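Local coordinates for protein translation initiation factor eIF2B subunit gamma (PDB 5B04) that serves as one subunit of the eIF2B complex, which catalyses the exchange of GDP for GTP on the gamma subunit of translation initiation factor eIF2, at residues 173-178 against 236-241; 346-351 against 362-367; 381-386 against 398-403. The protein carries 3 engineered substitutions. All coordinates share one frame; numbering follows the deposited sequence.

Contact 1 (173-178 against 236-241); sequences VYSPVL and NLSDAH
Ser175 and Ser238 sit across from each other as a hydrogen-bonded antiparallel pair where strands 170-176 and 230-245 of the nucleotidyltransferase-like domain run side by side. Ser238 N gives a nearly straight bond to Ser175 O (2.9 Å, 161° at the hydrogen), while the return bond from Ser175 N is weak. Farther along the strands, Ala240 N binds Val173 O at 3.3 Å.

The buried side is the face carrying Tyr174 and Leu237. Their CB atoms meet at 4.2 Å, and both rest on Ile319 of strand 315-319. Leu237 CD2 reaches over the backbone to lie 3.6 Å from Ser175 O. With CG anti to its carbonyl carbon (chi1 -67°), the Tyr174 ring leans across the neighbouring strand, bringing CD2 obliquely to 4.0 Å from Asp239 CA.

The solvent side is the end where strand 170-176 runs out: Pro176, Val177 and Asn236 are partly exposed, yet Val177 N still binds Asn236 O at 3.2 Å, and Val177 CG2 stands 4.0 Å from Ser238 CB. Asn236 also packs on Glu210 of the epsilon subunit.

The two serine hydroxyls turn to one face but bond elsewhere, Ser175 OG to Asn324 O and Ser238 OG to Asn325 OD1. Backbone bonds therefore set the strand pairing, while the hydroxyls tie the sheet to the loop after strand 315-319.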
ATOM      1  N   VAL E 173      30.720 -45.178  18.850  1.00 63.20           N
ATOM      2  CA  VAL E 173      29.848 -44.708  19.916  1.00 52.69           C
ATOM      3  C   VAL E 173      30.531 -44.814  21.274  1.00 59.31           C
ATOM      4  O   VAL E 173      31.133 -45.837  21.600  1.00 71.73           O
ATOM      5  CB  VAL E 173      28.525 -45.498  19.949  1.00 61.44           C
ATOM      6  CG1 VAL E 173      27.612 -44.969  21.044  1.00 55.94           C
ATOM      7  CG2 VAL E 173      27.835 -45.425  18.597  1.00 63.60           C
ATOM      8  N   TYR E 174      30.443 -43.744  22.056  1.00 70.11           N
ATOM      9  CA  TYR E 174      30.953 -43.745  23.421  1.00 64.48           C
ATOM     10  C   TYR E 174      29.828 -43.392  24.387  1.00 67.82           C
ATOM     11  O   TYR E 174      28.745 -42.990  23.964  1.00 67.64           O
ATOM     12  CB  TYR E 174      32.122 -42.771  23.562  1.00 56.81           C
ATOM     13  CG  TYR E 174      33.351 -43.196  22.791  1.00 74.29           C
ATOM     14  CD1 TYR E 174      33.520 -42.832  21.461  1.00 78.56           C
ATOM     15  CD2 TYR E 174      34.338 -43.967  23.390  1.00 82.72           C
ATOM     16  CE1 TYR E 174      34.641 -43.221  20.751  1.00 74.11           C
ATOM     17  CE2 TYR E 174      35.460 -44.360  22.689  1.00 81.29           C
ATOM     18  CZ  TYR E 174      35.608 -43.985  21.371  1.00 73.64           C
ATOM     19  OH  TYR E 174      36.726 -44.375  20.670  1.00 92.56           O
ATOM     20  N   SER E 175      30.086 -43.544  25.682  1.00 74.58           N
ATOM     21  CA  SER E 175      29.035 -43.379  26.680  1.00 78.67           C
ATOM     22  C   SER E 175      29.593 -43.235  28.093  1.00 82.62           C
ATOM     23  O   SER E 175      30.715 -43.660  28.364  1.00 80.14           O
ATOM     24  CB  SER E 175      28.078 -44.570  26.622  1.00 71.92           C
ATOM     25  OG  SER E 175      28.767 -45.785  26.860  1.00 80.80           O
ATOM     26  N   PRO E 176      28.807 -42.629  29.000  1.00 80.30           N
ATOM     27  CA  PRO E 176      29.194 -42.562  30.413  1.00 68.32           C
ATOM     28  C   PRO E 176      29.365 -43.954  31.013  1.00 80.57           C
ATOM     29  O   PRO E 176      28.512 -44.817  30.806  1.00 86.68           O
ATOM     30  CB  PRO E 176      28.020 -41.827  31.067  1.00 79.48           C
ATOM     31  CG  PRO E 176      27.397 -41.049  29.964  1.00 79.46           C
ATOM     32  CD  PRO E 176      27.559 -41.890  28.736  1.00 80.29           C
ATOM     33  N   VAL E 177      30.457 -44.168  31.739  1.00 78.49           N
ATOM     34  CA  VAL E 177      30.719 -45.462  32.356  1.00 84.38           C
ATOM     35  C   VAL E 177      29.702 -45.745  33.457  1.00 82.89           C
ATOM     36  O   VAL E 177      29.194 -44.821  34.095  1.00 78.62           O
ATOM     37  CB  VAL E 177      32.142 -45.535  32.947  1.00 63.76           C
ATOM     38  CG1 VAL E 177      32.575 -46.983  33.120  1.00 96.50           C
ATOM     39  CG2 VAL E 177      33.125 -44.804  32.054  1.00 75.45           C
ATOM     40  N   LEU E 178      29.396 -47.021  33.666  1.00 79.69           N
ATOM     41  CA  LEU E 178      28.529 -47.430  34.765  1.00 89.92           C
ATOM     42  C   LEU E 178      29.187 -47.074  36.093  1.00 89.58           C
ATOM     43  O   LEU E 178      30.412 -47.043  36.194  1.00104.61           O
ATOM     44  CB  LEU E 178      28.229 -48.930  34.700  1.00 90.61           C
ATOM     45  CG  LEU E 178      27.090 -49.401  33.791  1.00 52.80           C
ATOM     46  CD1 LEU E 178      27.345 -49.056  32.334  1.00 72.39           C
ATOM     47  CD2 LEU E 178      26.862 -50.895  33.952  1.00 70.17           C
ATOM     48  N   ASN E 236      35.673 -40.192  31.247  1.00 98.44           N
ATOM     49  CA  ASN E 236      34.335 -40.508  31.726  1.00 91.03           C
ATOM     50  C   ASN E 236      33.611 -41.406  30.738  1.00 99.65           C
ATOM     51  O   ASN E 236      32.504 -41.877  30.995  1.00 90.49           O
ATOM     52  CB  ASN E 236      33.532 -39.227  31.951  1.00 91.32           C
ATOM     53  CG  ASN E 236      32.265 -39.461  32.749  1.00104.27           C
ATOM     54  OD1 ASN E 236      32.151 -40.439  33.487  1.00106.53           O
ATOM     55  ND2 ASN E 236      31.292 -38.574  32.582  1.00103.93           N
ATOM     56  N   LEU E 237      34.252 -41.632  29.598  1.00 96.48           N
ATOM     57  CA  LEU E 237      33.635 -42.374  28.513  1.00 84.13           C
ATOM     58  C   LEU E 237      34.240 -43.759  28.347  1.00 87.70           C
ATOM     59  O   LEU E 237      35.443 -43.951  28.520  1.00 98.55           O
ATOM     60  CB  LEU E 237      33.762 -41.589  27.210  1.00 94.21           C
ATOM     61  CG  LEU E 237      33.126 -40.200  27.267  1.00 87.16           C
ATOM     62  CD1 LEU E 237      33.319 -39.467  25.953  1.00 91.87           C
ATOM     63  CD2 LEU E 237      31.650 -40.304  27.623  1.00 79.20           C
ATOM     64  N   SER E 238      33.385 -44.721  28.021  1.00 80.04           N
ATOM     65  CA  SER E 238      33.819 -46.072  27.701  1.00 81.21           C
ATOM     66  C   SER E 238      33.243 -46.470  26.349  1.00 84.37           C
ATOM     67  O   SER E 238      32.172 -46.001  25.963  1.00 86.85           O
ATOM     68  CB  SER E 238      33.386 -47.059  28.785  1.00 85.27           C
ATOM     69  OG  SER E 238      31.975 -47.080  28.920  1.00 97.27           O
ATOM     70  N   ASP E 239      33.954 -47.327  25.626  1.00 82.27           N
ATOM     71  CA  ASP E 239      33.506 -47.742  24.305  1.00 75.88           C
ATOM     72  C   ASP E 239      32.306 -48.678  24.398  1.00 76.76           C
ATOM     73  O   ASP E 239      32.338 -49.675  25.117  1.00 85.11           O
ATOM     74  CB  ASP E 239      34.643 -48.420  23.538  1.00 77.92           C
ATOM     75  CG  ASP E 239      34.214 -48.896  22.166  1.00100.38           C
ATOM     76  OD1 ASP E 239      33.429 -48.181  21.505  1.00 95.06           O
ATOM     77  OD2 ASP E 239      34.657 -49.986  21.747  1.00110.33           O
ATOM     78  N   ALA E 240      31.248 -48.347  23.664  1.00 64.37           N
ATOM     79  CA  ALA E 240      30.051 -49.178  23.625  1.00 66.49           C
ATOM     80  C   ALA E 240      30.189 -50.258  22.559  1.00 69.83           C
ATOM     81  O   ALA E 240      29.242 -50.995  22.279  1.00 51.11           O
ATOM     82  CB  ALA E 240      28.822 -48.324  23.364  1.00 58.94           C
ATOM     83  N   HIS E 241      31.384 -50.339  21.979  1.00 72.25           N
ATOM     84  CA  HIS E 241      31.702 -51.251  20.881  1.00 78.32           C
ATOM     85  C   HIS E 241      30.666 -51.209  19.763  1.00 82.86           C
ATOM     86  O   HIS E 241      30.390 -52.222  19.119  1.00 75.72           O
ATOM     87  CB  HIS E 241      31.859 -52.684  21.386  1.00 80.03           C
ATOM     88  CG  HIS E 241      32.747 -53.535  20.532  1.00 94.16           C
ATOM     89  ND1 HIS E 241      32.273 -54.270  19.466  1.00 79.43           N
ATOM     90  CD2 HIS E 241      34.079 -53.770  20.589  1.00100.07           C
ATOM     91  CE1 HIS E 241      33.277 -54.919  18.903  1.00 86.64           C
ATOM     92  NE2 HIS E 241      34.383 -54.633  19.565  1.00103.57           N
TER

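Contact 2 (346-351 against 362-367); sequences VDVTVS and VNEGTT
At the N-terminal end of the left-handed beta-helix, the loop around Val346, Val348 and Thr349 lies over the next turn of chain, Val362 to Thr367, about one coil further on. Neither segment forms regular strand pairing with the other, and no hydrogen bond joins them, so side chains and carbonyl oxygens carry the contact.

Thr349 sits at the middle. Its methyl, CG2, lies 4.2 Å from Val362 CG2 and 3.6 Å from Asn363 O. OG1 is modelled implausibly close to Thr366 O, so its exact place is doubtful and the rotation of the whole side chain is uncertain.

On one flank, Val346 CG1 meets Val362 O at 3.5 Å. Val348 and Glu364 are neighbours here, but the model sets their carbons too close for the packing to be read. On the other flank the backbone passes more loosely: Val350 O is 3.8 Å from Thr367 CA. Between these flanks Thr349 and Gly365 bring their CA atoms to 5.1 Å, and Gly365 bends the chain with a positive phi of 63°.

The 362-367 turn is held from its far side by the coil that follows. Val362 and Thr366 both touch Ile379, and Thr366 OG1 bonds to Cys383 N and Gly380 O. Half of the touching residues are exposed and only Thr366 is buried, as befits the end of a stack. Such stacking of successive coils is what is seen in left-handed beta-helices of the hexapeptide-repeat kind, to which this C-terminal domain belongs.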
ATOM      1  N   VAL E 346       6.638 -62.320  35.903  1.00132.15           N
ATOM      2  CA  VAL E 346       6.443 -63.487  35.064  1.00123.48           C
ATOM      3  C   VAL E 346       5.988 -64.659  35.943  1.00120.35           C
ATOM      4  O   VAL E 346       6.626 -64.970  36.951  1.00129.10           O
ATOM      5  CB  VAL E 346       7.742 -63.811  34.293  1.00132.81           C
ATOM      6  CG1 VAL E 346       7.957 -65.286  34.182  1.00119.11           C
ATOM      7  CG2 VAL E 346       7.719 -63.164  32.914  1.00 99.15           C
ATOM      8  N   ASP E 347       4.860 -65.278  35.589  1.00114.91           N
ATOM      9  CA  ASP E 347       4.288 -66.353  36.405  1.00128.08           C
ATOM     10  C   ASP E 347       4.164 -67.681  35.665  1.00134.17           C
ATOM     11  O   ASP E 347       3.312 -68.506  35.996  1.00143.59           O
ATOM     12  CB  ASP E 347       2.905 -65.967  36.936  1.00132.35           C
ATOM     13  CG  ASP E 347       2.894 -64.628  37.638  1.00138.09           C
ATOM     14  OD1 ASP E 347       3.977 -64.106  37.973  1.00145.96           O
ATOM     15  OD2 ASP E 347       1.786 -64.104  37.873  1.00148.89           O
ATOM     16  N   VAL E 348       5.009 -67.872  34.661  1.00113.23           N
ATOM     17  CA  VAL E 348       5.119 -69.142  33.951  1.00111.05           C
ATOM     18  C   VAL E 348       5.412 -70.289  34.909  1.00106.88           C
ATOM     19  O   VAL E 348       5.012 -71.432  34.685  1.00106.12           O
ATOM     20  CB  VAL E 348       6.226 -69.071  32.925  1.00103.21           C
ATOM     21  CG1 VAL E 348       5.811 -68.177  31.777  1.00 98.10           C
ATOM     22  CG2 VAL E 348       7.453 -68.523  33.600  1.00105.80           C
ATOM     23  N   THR E 349       6.149 -69.992  35.969  1.00116.69           N
ATOM     24  CA  THR E 349       6.463 -70.954  37.023  1.00122.39           C
ATOM     25  C   THR E 349       5.525 -70.825  38.201  1.00134.92           C
ATOM     26  O   THR E 349       4.703 -69.919  38.249  1.00128.65           O
ATOM     27  CB  THR E 349       7.865 -70.763  37.588  1.00124.37           C
ATOM     28  OG1 THR E 349       8.077 -71.709  38.640  1.00124.35           O
ATOM     29  CG2 THR E 349       7.987 -69.383  38.162  1.00106.01           C
ATOM     30  N   VAL E 350       5.666 -71.736  39.161  1.00136.23           N
ATOM     31  CA  VAL E 350       4.796 -71.763  40.329  1.00131.14           C
ATOM     32  C   VAL E 350       5.574 -71.728  41.627  1.00135.43           C
ATOM     33  O   VAL E 350       6.683 -72.242  41.700  1.00121.07           O
ATOM     34  CB  VAL E 350       3.917 -73.008  40.341  1.00135.23           C
ATOM     35  CG1 VAL E 350       2.712 -72.761  41.224  1.00131.34           C
ATOM     36  CG2 VAL E 350       3.482 -73.355  38.927  1.00124.14           C
ATOM     37  N   SER E 351       4.970 -71.124  42.649  1.00146.23           N
ATOM     38  CA  SER E 351       5.657 -70.735  43.881  1.00132.52           C
ATOM     39  C   SER E 351       4.837 -71.237  45.078  1.00144.63           C
ATOM     40  O   SER E 351       3.637 -71.432  44.986  1.00151.42           O
ATOM     41  CB  SER E 351       5.886 -69.230  43.886  1.00103.38           C
ATOM     42  OG  SER E 351       6.190 -68.765  45.180  1.00119.60           O
ATOM     43  N   VAL E 362      12.248 -64.176  37.630  1.00 85.86           N
ATOM     44  CA  VAL E 362      12.456 -65.593  37.731  1.00 92.14           C
ATOM     45  C   VAL E 362      11.855 -66.221  36.498  1.00102.01           C
ATOM     46  O   VAL E 362      10.768 -65.858  36.101  1.00104.96           O
ATOM     47  CB  VAL E 362      11.702 -66.106  38.935  1.00 85.10           C
ATOM     48  CG1 VAL E 362      10.276 -65.613  38.864  1.00 82.72           C
ATOM     49  CG2 VAL E 362      11.755 -67.611  38.989  1.00102.08           C
ATOM     50  N   ASN E 363      12.546 -67.170  35.890  1.00 98.36           N
ATOM     51  CA  ASN E 363      12.084 -67.716  34.623  1.00107.12           C
ATOM     52  C   ASN E 363      11.149 -68.886  34.695  1.00115.64           C
ATOM     53  O   ASN E 363      10.602 -69.176  35.733  1.00118.54           O
ATOM     54  CB  ASN E 363      13.229 -68.041  33.686  1.00104.12           C
ATOM     55  CG  ASN E 363      12.948 -67.591  32.279  1.00102.00           C
ATOM     56  OD1 ASN E 363      11.865 -67.124  31.976  1.00 99.63           O
ATOM     57  ND2 ASN E 363      13.923 -67.727  31.417  1.00 94.42           N
ATOM     58  N   GLU E 364      10.932 -69.510  33.547  1.00123.95           N
ATOM     59  CA  GLU E 364      10.035 -70.646  33.399  1.00114.48           C
ATOM     60  C   GLU E 364      10.496 -71.986  33.951  1.00113.62           C
ATOM     61  O   GLU E 364      11.680 -72.260  34.081  1.00115.97           O
ATOM     62  CB  GLU E 364       9.682 -70.814  31.939  1.00110.15           C
ATOM     63  CG  GLU E 364       9.275 -69.519  31.276  1.00118.92           C
ATOM     64  CD  GLU E 364       9.294 -69.618  29.773  1.00132.01           C
ATOM     65  OE1 GLU E 364       9.353 -70.748  29.255  1.00130.03           O
ATOM     66  OE2 GLU E 364       9.257 -68.563  29.113  1.00135.82           O
ATOM     67  N   GLY E 365       9.513 -72.816  34.252  1.00100.02           N
ATOM     68  CA  GLY E 365       9.688 -74.163  34.770  1.00120.81           C
ATOM     69  C   GLY E 365      10.369 -74.203  36.125  1.00119.36           C
ATOM     70  O   GLY E 365      10.456 -75.256  36.760  1.00127.10           O
ATOM     71  N   THR E 366      10.854 -73.046  36.567  1.00124.96           N
ATOM     72  CA  THR E 366      11.593 -72.933  37.819  1.00120.43           C
ATOM     73  C   THR E 366      10.686 -72.987  39.038  1.00122.54           C
ATOM     74  O   THR E 366       9.968 -72.034  39.334  1.00114.96           O
ATOM     75  CB  THR E 366      12.405 -71.623  37.871  1.00113.18           C
ATOM     76  OG1 THR E 366      13.469 -71.682  36.914  1.00113.52           O
ATOM     77  CG2 THR E 366      12.993 -71.406  39.261  1.00108.09           C
ATOM     78  N   THR E 367      10.817 -73.995  39.874  1.00125.16           N
ATOM     79  CA  THR E 367      10.009 -73.992  41.084  1.00127.71           C
ATOM     80  C   THR E 367      10.850 -73.804  42.345  1.00122.23           C
ATOM     81  O   THR E 367      11.910 -74.398  42.470  1.00113.98           O
ATOM     82  CB  THR E 367       9.170 -75.265  41.174  1.00123.57           C
ATOM     83  OG1 THR E 367       8.718 -75.452  42.514  1.00137.38           O
ATOM     84  CG2 THR E 367       9.997 -76.443  40.762  1.00116.97           C
TER

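Contact 3 (381-386 against 398-403); sequences KNCVIG and DNIVVE
Val384 lies directly over Val401, and Ile385 over Val402, where two successive coils of the beta-helix run parallel, 17 residues apart.

Backbone bonds come first. Val384 N binds Ile400 O at 2.9 Å (160° at the hydrogen), the donor tilted from the carbonyl plane. Val402 N to Val384 O and Asn399 N to Lys381 O continue the pairing, although both are modelled too short to be trusted; Gly386 N to Val402 O is weak, and doubtful because Val402 O clashes with a neighbour.

One bond uses a side chain: Ile400 N points almost straight at Cys383 SG, 3.2 Å away. The sulfur reaches it with SG anti to its carbonyl carbon (chi1 -67°), and its flank meets Ile400 CG1 at 3.6 Å.

Apolar side chains repeat from coil to coil, each pair lying side by side and pointing the same way. Val384 CB rests 3.6 Å from Val401 CG1 on a partly exposed face, and Ile385 CG1 lies 3.7 Å from Val402 CB on the buried one, where Ile419 of the next coil meets Val402.

Polar groups gather at the turn. Asn382 and Asn399, both with positive phi, run alongside each other with amide planes 64° apart. Lys381 NZ stays 5.0 Å from Asp398 OD1, too far for a salt bridge. Main-chain bonds, one N-H to sulfur bond and stacked aliphatic groups unite the coils, with charge pairing at most a distant attraction.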
ATOM      1  N   LYS E 381      15.977 -70.446  33.999  1.00105.74           N
ATOM      2  CA  LYS E 381      14.882 -71.323  33.604  1.00109.88           C
ATOM      3  C   LYS E 381      14.965 -72.699  34.270  1.00114.32           C
ATOM      4  O   LYS E 381      16.054 -73.220  34.499  1.00115.88           O
ATOM      5  CB  LYS E 381      14.864 -71.469  32.080  1.00115.32           C
ATOM      6  CG  LYS E 381      13.470 -71.464  31.471  1.00122.22           C
ATOM      7  CD  LYS E 381      13.488 -71.196  29.973  1.00113.20           C
ATOM      8  CE  LYS E 381      14.751 -71.721  29.312  1.00109.63           C
ATOM      9  NZ  LYS E 381      14.899 -71.194  27.928  1.00118.14           N
ATOM     10  N   ASN E 382      13.793 -73.272  34.545  1.00126.05           N
ATOM     11  CA  ASN E 382      13.612 -74.535  35.280  1.00128.85           C
ATOM     12  C   ASN E 382      14.654 -74.819  36.371  1.00126.22           C
ATOM     13  O   ASN E 382      15.367 -75.821  36.334  1.00115.19           O
ATOM     14  CB  ASN E 382      13.525 -75.717  34.295  1.00119.03           C
ATOM     15  CG  ASN E 382      14.791 -75.922  33.481  1.00133.10           C
ATOM     16  OD1 ASN E 382      15.564 -76.841  33.748  1.00133.67           O
ATOM     17  ND2 ASN E 382      14.991 -75.092  32.465  1.00136.45           N
ATOM     18  N   CYS E 383      14.706 -73.930  37.357  1.00119.29           N
ATOM     19  CA  CYS E 383      15.584 -74.087  38.511  1.00118.46           C
ATOM     20  C   CYS E 383      14.825 -74.657  39.707  1.00116.43           C
ATOM     21  O   CYS E 383      13.595 -74.671  39.723  1.00109.92           O
ATOM     22  CB  CYS E 383      16.218 -72.745  38.886  1.00116.97           C
ATOM     23  SG  CYS E 383      17.369 -72.095  37.662  1.00106.57           S
ATOM     24  N   VAL E 384      15.562 -75.129  40.708  1.00117.08           N
ATOM     25  CA  VAL E 384      14.948 -75.667  41.917  1.00112.67           C
ATOM     26  C   VAL E 384      15.502 -75.001  43.169  1.00116.29           C
ATOM     27  O   VAL E 384      16.698 -75.073  43.447  1.00106.71           O
ATOM     28  CB  VAL E 384      15.152 -77.189  42.035  1.00101.56           C
ATOM     29  CG1 VAL E 384      14.614 -77.696  43.367  1.00111.39           C
ATOM     30  CG2 VAL E 384      14.485 -77.909  40.876  1.00 99.02           C
ATOM     31  N   ILE E 385      14.629 -74.347  43.923  1.00116.89           N
ATOM     32  CA  ILE E 385      15.038 -73.742  45.182  1.00112.00           C
ATOM     33  C   ILE E 385      14.089 -74.210  46.282  1.00114.90           C
ATOM     34  O   ILE E 385      12.956 -74.576  46.008  1.00123.99           O
ATOM     35  CB  ILE E 385      15.099 -72.199  45.061  1.00113.03           C
ATOM     36  CG1 ILE E 385      16.212 -71.798  44.090  1.00103.58           C
ATOM     37  CG2 ILE E 385      15.332 -71.524  46.400  1.00122.47           C
ATOM     38  CD1 ILE E 385      16.204 -70.343  43.687  1.00 93.21           C
ATOM     39  N   GLY E 386      14.567 -74.275  47.518  1.00110.26           N
ATOM     40  CA  GLY E 386      13.726 -74.760  48.592  1.00112.99           C
ATOM     41  C   GLY E 386      14.408 -74.813  49.938  1.00122.05           C
ATOM     42  O   GLY E 386      15.470 -74.225  50.121  1.00128.56           O
ATOM     43  N   ASP E 398      20.113 -70.686  34.011  1.00 99.56           N
ATOM     44  CA  ASP E 398      19.185 -71.765  33.758  1.00101.36           C
ATOM     45  C   ASP E 398      19.451 -73.011  34.565  1.00104.95           C
ATOM     46  O   ASP E 398      20.589 -73.363  34.821  1.00105.40           O
ATOM     47  CB  ASP E 398      19.244 -72.144  32.292  1.00106.72           C
ATOM     48  CG  ASP E 398      19.345 -70.965  31.406  1.00 84.64           C
ATOM     49  OD1 ASP E 398      18.380 -70.197  31.367  1.00 87.93           O
ATOM     50  OD2 ASP E 398      20.385 -70.806  30.753  1.00 84.98           O
ATOM     51  N   ASN E 399      18.378 -73.669  34.968  1.00113.22           N
ATOM     52  CA  ASN E 399      18.431 -75.035  35.465  1.00122.43           C
ATOM     53  C   ASN E 399      19.474 -75.320  36.525  1.00117.30           C
ATOM     54  O   ASN E 399      20.300 -76.207  36.392  1.00104.16           O
ATOM     55  CB  ASN E 399      18.423 -76.072  34.345  1.00118.79           C
ATOM     56  CG  ASN E 399      19.629 -75.988  33.461  1.00113.47           C
ATOM     57  OD1 ASN E 399      20.732 -75.746  33.923  1.00125.56           O
ATOM     58  ND2 ASN E 399      19.425 -76.204  32.177  1.00 97.35           N
ATOM     59  N   ILE E 400      19.443 -74.522  37.572  1.00117.92           N
ATOM     60  CA  ILE E 400      20.271 -74.771  38.750  1.00117.93           C
ATOM     61  C   ILE E 400      19.408 -75.088  39.975  1.00116.56           C
ATOM     62  O   ILE E 400      18.369 -74.471  40.199  1.00105.68           O
ATOM     63  CB  ILE E 400      21.214 -73.583  39.056  1.00106.73           C
ATOM     64  CG1 ILE E 400      20.441 -72.360  39.550  1.00108.62           C
ATOM     65  CG2 ILE E 400      22.039 -73.235  37.831  1.00110.71           C
ATOM     66  CD1 ILE E 400      21.336 -71.209  39.940  1.00113.19           C
ATOM     67  N   VAL E 401      19.844 -76.070  40.757  1.00120.73           N
ATOM     68  CA  VAL E 401      19.081 -76.528  41.912  1.00118.69           C
ATOM     69  C   VAL E 401      19.706 -76.039  43.219  1.00123.03           C
ATOM     70  O   VAL E 401      20.712 -76.578  43.678  1.00120.62           O
ATOM     71  CB  VAL E 401      18.974 -78.066  41.936  1.00118.84           C
ATOM     72  CG1 VAL E 401      18.269 -78.541  43.201  1.00122.41           C
ATOM     73  CG2 VAL E 401      18.254 -78.569  40.691  1.00116.01           C
ATOM     74  N   VAL E 402      19.099 -75.014  43.811  1.00123.37           N
ATOM     75  CA  VAL E 402      19.604 -74.408  45.041  1.00114.14           C
ATOM     76  C   VAL E 402      18.745 -74.730  46.256  1.00119.65           C
ATOM     77  O   VAL E 402      17.630 -74.249  46.340  1.00123.04           O
ATOM     78  CB  VAL E 402      19.657 -72.871  44.924  1.00119.18           C
ATOM     79  CG1 VAL E 402      20.225 -72.261  46.192  1.00123.56           C
ATOM     80  CG2 VAL E 402      20.457 -72.446  43.705  1.00124.32           C
ATOM     81  N   GLU E 403      19.250 -75.500  47.215  1.00112.96           N
ATOM     82  CA  GLU E 403      18.478 -75.701  48.444  1.00117.45           C
ATOM     83  C   GLU E 403      19.162 -75.606  49.805  1.00134.10           C
ATOM     84  O   GLU E 403      20.248 -75.040  49.928  1.00148.20           O
ATOM     85  CB  GLU E 403      17.238 -76.561  48.160  1.00130.06           C
ATOM     86  CG  GLU E 403      17.527 -77.968  47.685  1.00149.15           C
ATOM     87  CD  GLU E 403      16.273 -78.718  47.311  1.00145.22           C
ATOM     88  OE1 GLU E 403      15.179 -78.288  47.730  1.00137.20           O
ATOM     89  OE2 GLU E 403      16.383 -79.747  46.611  1.00146.61           O
TER

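The three contacts follow one another along the chain. Contact 1 belongs to the mixed sheet of the nucleotidyltransferase-like domain; contacts 2 and 3 belong to the C-terminal beta-helix. Contact 1 lies on the opposite side of the chain's centre from both, its centre 35 Å from each of theirs. Contacts 2 and 3 have centres only 10 Å apart and touch, because segment 362-367 stacks on 381-386. Strands 367-368, 384-385 and 401-402 form one parallel sheet; with the loop 346-351 stacked on 362-367, the two contacts span four successive turns of chain. The subunit thus joins a globular sheet domain to a stacked, elongated one.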